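Local coordinates for protein MupZ (Pseudomonas fluorescens, PDB 6FXD) that probably acts as an epoxide hydrolase in a cascade with a Rieske oxygenase that builds the oxygen heterocycles of mupirocin, at residues Tyr60-Asn65 and Gly69-Val74. Residues are numbered along the deposited sequence; the frame is centred on the assembly and turned at random. Where two conformers were deposited one is given.
Sequences YGFSFN and GHCREV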
ATOM      1  N   TYR A  60      -9.370  -3.953  23.615  1.00 21.09           N
ATOM      2  CA  TYR A  60     -10.439  -3.101  24.139  1.00 20.76           C
ATOM      3  C   TYR A  60      -9.979  -2.638  25.520  1.00 20.94           C
ATOM      4  O   TYR A  60      -9.975  -3.434  26.469  1.00 23.89           O
ATOM      5  CB  TYR A  60     -11.737  -3.891  24.223  1.00 21.11           C
ATOM      6  CG  TYR A  60     -12.980  -3.094  24.533  1.00 20.39           C
ATOM      7  CD1 TYR A  60     -13.634  -2.355  23.545  1.00 21.37           C
ATOM      8  CD2 TYR A  60     -13.531  -3.121  25.810  1.00 21.66           C
ATOM      9  CE1 TYR A  60     -14.808  -1.662  23.837  1.00 21.50           C
ATOM     10  CE2 TYR A  60     -14.672  -2.420  26.109  1.00 22.30           C
ATOM     11  CZ  TYR A  60     -15.319  -1.703  25.131  1.00 21.91           C
ATOM     12  OH  TYR A  60     -16.461  -1.023  25.479  1.00 25.25           O
ATOM     13  N   GLY A  61      -9.602  -1.374  25.647  1.00 20.28           N
ATOM     14  CA  GLY A  61      -9.034  -0.890  26.895  1.00 21.41           C
ATOM     15  C   GLY A  61      -9.404   0.547  27.196  1.00 19.67           C
ATOM     16  O   GLY A  61      -9.453   1.393  26.298  1.00 21.73           O
ATOM     17  N   PHE A  62      -9.634   0.829  28.480  1.00 19.59           N
ATOM     18  CA  PHE A  62     -10.042   2.147  28.956  1.00 18.18           C
ATOM     19  C   PHE A  62      -8.877   2.848  29.647  1.00 18.19           C
ATOM     20  O   PHE A  62      -8.179   2.247  30.475  1.00 19.96           O
ATOM     21  CB  PHE A  62     -11.209   2.046  29.946  1.00 19.36           C
ATOM     22  CG  PHE A  62     -12.518   1.695  29.307  1.00 19.71           C
ATOM     23  CD1 PHE A  62     -13.324   2.676  28.713  1.00 20.34           C
ATOM     24  CD2 PHE A  62     -12.954   0.375  29.285  1.00 21.06           C
ATOM     25  CE1 PHE A  62     -14.547   2.336  28.140  1.00 20.01           C
ATOM     26  CE2 PHE A  62     -14.161   0.038  28.700  1.00 21.49           C
ATOM     27  CZ  PHE A  62     -14.951   1.008  28.130  1.00 20.00           C
ATOM     28  N   SER A  63      -8.696   4.133  29.338  0.65 17.89           N
ATOM     29  CA  SER A  63      -7.647   4.964  29.924  0.65 17.77           C
ATOM     30  C   SER A  63      -8.245   6.293  30.365  0.65 19.00           C
ATOM     31  O   SER A  63      -9.313   6.692  29.902  0.65 18.69           O
ATOM     32  CB  SER A  63      -6.537   5.285  28.917  0.65 19.27           C
ATOM     33  OG  SER A  63      -6.008   4.107  28.358  0.65 19.71           O
ATOM     34  N   PHE A  64      -7.530   6.995  31.243  1.00 18.39           N
ATOM     35  CA  PHE A  64      -8.067   8.204  31.862  1.00 17.99           C
ATOM     36  C   PHE A  64      -7.015   9.291  31.991  1.00 21.02           C
ATOM     37  O   PHE A  64      -5.865   9.030  32.363  1.00 21.48           O
ATOM     38  CB  PHE A  64      -8.688   7.889  33.248  1.00 18.46           C
ATOM     39  CG  PHE A  64      -9.835   6.917  33.155  1.00 18.90           C
ATOM     40  CD1 PHE A  64      -9.597   5.540  33.190  1.00 19.71           C
ATOM     41  CD2 PHE A  64     -11.131   7.373  32.992  1.00 19.17           C
ATOM     42  CE1 PHE A  64     -10.633   4.649  33.047  1.00 19.43           C
ATOM     43  CE2 PHE A  64     -12.189   6.466  32.879  1.00 19.86           C
ATOM     44  CZ  PHE A  64     -11.923   5.109  32.895  1.00 20.53           C
ATOM     45  N   ASN A  65      -7.425  10.507  31.639  1.00 22.56           N
ATOM     46  CA  ASN A  65      -6.688  11.737  31.893  1.00 24.28           C
ATOM     47  C   ASN A  65      -7.578  12.505  32.869  1.00 24.73           C
ATOM     48  O   ASN A  65      -8.386  13.344  32.463  1.00 24.79           O
ATOM     49  CB  ASN A  65      -6.505  12.484  30.587  1.00 25.05           C
ATOM     50  CG  ASN A  65      -5.671  13.749  30.743  1.00 27.84           C
ATOM     51  OD1 ASN A  65      -5.126  14.018  31.807  1.00 30.41           O
ATOM     52  ND2 ASN A  65      -5.543  14.514  29.662  1.00 31.56           N
ATOM     53  N   GLY A  69     -12.191  10.351  29.981  1.00 20.90           N
ATOM     54  CA  GLY A  69     -12.046   8.943  29.709  1.00 19.68           C
ATOM     55  C   GLY A  69     -11.805   8.668  28.237  1.00 19.09           C
ATOM     56  O   GLY A  69     -12.034   9.520  27.380  1.00 20.30           O
ATOM     57  N   HIS A  70     -11.344   7.454  27.956  1.00 18.60           N
ATOM     58  CA  HIS A  70     -11.042   7.072  26.580  1.00 18.58           C
ATOM     59  C   HIS A  70     -11.132   5.558  26.471  1.00 18.87           C
ATOM     60  O   HIS A  70     -10.777   4.850  27.418  1.00 20.52           O
ATOM     61  CB  HIS A  70      -9.624   7.546  26.234  1.00 21.03           C
ATOM     62  CG  HIS A  70      -9.107   7.061  24.920  1.00 20.56           C
ATOM     63  ND1 HIS A  70      -8.416   5.877  24.779  1.00 21.35           N
ATOM     64  CD2 HIS A  70      -9.130   7.628  23.689  1.00 21.82           C
ATOM     65  CE1 HIS A  70      -8.038   5.736  23.518  1.00 21.28           C
ATOM     66  NE2 HIS A  70      -8.476   6.776  22.835  1.00 22.60           N
ATOM     67  N   CYS A  71     -11.598   5.061  25.327  1.00 19.20           N
ATOM     68  CA  CYS A  71     -11.518   3.640  25.021  1.00 18.59           C
ATOM     69  C   CYS A  71     -10.758   3.453  23.716  1.00 18.79           C
ATOM     70  O   CYS A  71     -11.027   4.158  22.739  1.00 20.28           O
ATOM     71  CB  CYS A  71     -12.912   3.023  24.912  1.00 20.10           C
ATOM     72  SG  CYS A  71     -12.855   1.197  24.993  1.00 24.33           S
ATOM     73  N   ARG A  72      -9.804   2.523  23.702  1.00 19.51           N
ATOM     74  CA  ARG A  72      -9.099   2.136  22.478  1.00 20.49           C
ATOM     75  C   ARG A  72      -9.688   0.794  22.055  1.00 20.00           C
ATOM     76  O   ARG A  72      -9.554  -0.196  22.777  1.00 20.87           O
ATOM     77  CB  ARG A  72      -7.599   2.013  22.747  1.00 22.34           C
ATOM     78  CG  ARG A  72      -6.756   1.856  21.468  1.00 25.09           C
ATOM     79  CD  ARG A  72      -5.368   1.264  21.699  1.00 27.53           C
ATOM     80  NE  ARG A  72      -4.706   1.932  22.815  1.00 28.20           N
ATOM     81  CZ  ARG A  72      -3.522   1.586  23.316  1.00 30.69           C
ATOM     82  NH1 ARG A  72      -2.840   0.572  22.799  1.00 32.75           N
ATOM     83  NH2 ARG A  72      -3.024   2.253  24.347  1.00 29.37           N
ATOM     84  N   GLU A  73     -10.384   0.769  20.920  1.00 19.44           N
ATOM     85  CA  GLU A  73     -11.084  -0.411  20.435  1.00 20.07           C
ATOM     86  C   GLU A  73     -10.474  -0.799  19.101  1.00 20.08           C
ATOM     87  O   GLU A  73     -10.540  -0.024  18.147  1.00 23.05           O
ATOM     88  CB  GLU A  73     -12.564  -0.089  20.249  1.00 21.16           C
ATOM     89  CG  GLU A  73     -13.165   0.765  21.366  1.00 23.09           C
ATOM     90  CD  GLU A  73     -14.649   1.045  21.197  1.00 26.14           C
ATOM     91  OE1 GLU A  73     -15.252   0.529  20.228  1.00 29.19           O
ATOM     92  OE2 GLU A  73     -15.202   1.798  22.030  1.00 28.18           O
ATOM     93  N   VAL A  74      -9.908  -1.993  19.018  1.00 19.81           N
ATOM     94  CA  VAL A  74      -9.255  -2.465  17.799  1.00 20.29           C
ATOM     95  C   VAL A  74      -9.994  -3.700  17.311  1.00 19.00           C
ATOM     96  O   VAL A  74     -10.149  -4.669  18.067  1.00 21.72           O
ATOM     97  CB  VAL A  74      -7.761  -2.750  18.029  1.00 23.33           C
ATOM     98  CG1 VAL A  74      -7.121  -3.165  16.716  1.00 23.88           C
ATOM     99  CG2 VAL A  74      -7.065  -1.508  18.613  1.00 22.78           C
TER
HETATM  100  O   HOH W   1     -17.489   0.678  23.363  1.00 40.72           O
HETATM  101  O   HOH W   2      -7.689   3.579  26.259  1.00 22.40           O
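Tyr60 and Phe62 share the sulfur of Cys71 on one face of an antiparallel beta hairpin. Strands 57-65 and 68-75 form it, and an antiparallel strand of the second subunit continues the sheet beyond 60-64. Gly61 and Arg72 make a hydrogen-bonded pair; the bond from Arg72 N to Gly61 O is nearly straight, 167° at the hydrogen. Ser63 N likewise donates to His70 O at 2.9 Å. Cys71 CB lies 3.7 Å from Phe62 CE1. With SG anti to the backbone N (chi1 -164°), the sulfur then sits over a face of each ring. Cys71 SG is 3.8 Å from the centroid of the Tyr60 ring and also contacts Phe62 CZ. Replacing Phe62 by an alanine is likely to leave one side of this sulfur without its aromatic partner and open a gap toward Cys44 of helix 37-51. Glu73 runs alongside Tyr60, and its OE1 is hydrogen-bonded to Tyr75 OH. Water 1 donates to Glu73 OE2 and also hydrogen-bonds Tyr60 OH. On the other face, water 2 links three groups: it donates to Gly61 O at 2.8 Å, meets Ser63 OG at 2.7 Å, and lies in the His70 ring plane, 2.8 Å from ND1.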